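Local coordinates for conserved protein (Methanothermobacter thermautotrophicus, PDB 1I36) that is of unknown function but binds NADP and is probably an oxidoreductase related to the 3-hydroxyacid dehydrogenases, at residues A[125-129]-A[130-134]. The protein carries 1 engineered substitution. Numbering follows the deposited sequence.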
loop_
_atom_site.group_PDB
_atom_site.type_symbol
_atom_site.label_atom_id
_atom_site.label_comp_id
_atom_site.label_asym_id
_atom_site.label_seq_id
_atom_site.Cartn_x
_atom_site.Cartn_y
_atom_site.Cartn_z
ATOM N N ILE A 125 -6.185 7.429 21.430
ATOM C CA ILE A 125 -5.482 8.694 21.353
ATOM C C ILE A 125 -4.014 8.386 21.649
ATOM O O ILE A 125 -3.709 7.756 22.661
ATOM C CB ILE A 125 -6.006 9.650 22.440
ATOM C CG1 ILE A 125 -7.448 10.035 22.149
ATOM C CG2 ILE A 125 -5.104 10.900 22.565
ATOM C CD1 ILE A 125 -8.077 10.771 23.344
ATOM N N ILE A 126 -3.099 8.804 20.796
ATOM C CA ILE A 126 -1.692 8.569 21.133
ATOM C C ILE A 126 -1.160 9.917 21.659
ATOM O O ILE A 126 -1.628 10.982 21.233
ATOM C CB ILE A 126 -0.857 8.003 19.957
ATOM C CG1 ILE A 126 -0.877 8.958 18.768
ATOM C CG2 ILE A 126 -1.412 6.590 19.548
ATOM C CD1 ILE A 126 0.149 8.561 17.647
ATOM N N ALA A 127 -0.200 9.867 22.577
ATOM C CA ALA A 127 0.328 11.091 23.195
ATOM C C ALA A 127 1.837 11.016 23.354
ATOM O O ALA A 127 2.401 9.961 23.690
ATOM C CB ALA A 127 -0.360 11.294 24.584
ATOM N N SER A 128 2.490 12.156 23.122
ATOM C CA SER A 128 3.939 12.211 23.207
ATOM C C SER A 128 4.388 13.403 24.047
ATOM O O SER A 128 3.678 14.402 24.145
ATOM C CB SER A 128 4.547 12.243 21.801
ATOM O OG SER A 128 4.354 13.502 21.161
ATOM N N GLY A 129 5.580 13.284 24.633
ATOM C CA GLY A 129 6.114 14.338 25.490
ATOM C C GLY A 129 6.469 13.710 26.828
ATOM O O GLY A 129 5.963 12.627 27.177
ATOM N N ARG A 130 7.267 14.425 27.626
ATOM C CA ARG A 130 7.722 13.943 28.938
ATOM C C ARG A 130 6.597 13.694 29.898
ATOM O O ARG A 130 6.692 12.846 30.789
ATOM C CB ARG A 130 8.681 14.947 29.612
ATOM C CG ARG A 130 9.947 15.200 28.886
ATOM C CD ARG A 130 10.880 16.103 29.742
ATOM N NE ARG A 130 11.243 15.476 31.010
ATOM C CZ ARG A 130 10.749 15.851 32.179
ATOM N NH1 ARG A 130 9.882 16.847 32.234
ATOM N NH2 ARG A 130 11.149 15.260 33.294
ATOM N N ASP A 131 5.562 14.496 29.761
ATOM C CA ASP A 131 4.393 14.394 30.606
ATOM C C ASP A 131 3.268 13.560 30.010
ATOM O O ASP A 131 2.142 13.583 30.533
ATOM C CB ASP A 131 3.878 15.798 30.869
ATOM C CG ASP A 131 4.948 16.687 31.507
ATOM O OD1 ASP A 131 5.152 16.541 32.726
ATOM O OD2 ASP A 131 5.607 17.463 30.766
ATOM N N ALA A 132 3.551 12.828 28.930
ATOM C CA ALA A 132 2.508 12.018 28.273
ATOM C C ALA A 132 1.924 10.939 29.208
ATOM O O ALA A 132 0.695 10.672 29.225
ATOM C CB ALA A 132 3.086 11.379 26.970
ATOM N N GLU A 133 2.809 10.308 29.978
ATOM C CA GLU A 133 2.402 9.289 30.942
ATOM C C GLU A 133 1.431 9.862 31.961
ATOM O O GLU A 133 0.499 9.189 32.398
ATOM C CB GLU A 133 3.611 8.763 31.707
ATOM C CG GLU A 133 4.525 7.854 30.939
ATOM C CD GLU A 133 5.567 7.231 31.864
ATOM O OE1 GLU A 133 5.166 6.649 32.907
ATOM O OE2 GLU A 133 6.780 7.357 31.571
ATOM N N GLU A 134 1.626 11.124 32.323
ATOM C CA GLU A 134 0.750 11.766 33.292
ATOM C C GLU A 134 -0.656 11.999 32.699
ATOM O O GLU A 134 -1.670 11.808 33.386
ATOM C CB GLU A 134 1.394 13.062 33.784
ATOM C CG GLU A 134 0.641 13.816 34.885
ATOM C CD GLU A 134 0.491 13.053 36.194
ATOM O OE1 GLU A 134 1.371 12.205 36.518
ATOM O OE2 GLU A 134 -0.520 13.315 36.894
HETATM O O HOH W 1 5.644 10.490 29.639
#
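Gly129, with phi 126° and psi 164°, swings the chain off its strand so that its carbonyl faces Ala132. At these angles the lack of a side chain spares a clash with the carbonyl oxygen of Ser128. Arg130 and Asp131 then complete a type I beta turn from Gly129 to Ala132. The turn is closed by one hydrogen bond, Ala132 N to Gly129 O, 3.0 Å long. Ala132 N sits well above the carbonyl plane of Gly129, 64° out of it, and so is not on a lone pair. The oxygen of water 1 is 2.9 Å from Glu133 N, which donates to it, and the water in turn donates to Gly129 O. The water thus ties the turn to the first helical turn. The methyl of Ala132 points back at the strand: its CB lies 3.1 Å from Gly129 O and 3.6 Å from Ala127 O. Its apolar partner is the Ala127 methyl, with the two CB atoms 4.2 Å apart. Ser128 turns away, and its OG bonds to Glu151 O and Ala155 N. The turn links strand 124-128 to helix 132-136 in a beta-alpha-beta unit completed by strand 144-147, where Val147 touches Ala132; strand 106-112 flanks strand 124-128, with Val108 against Ala127.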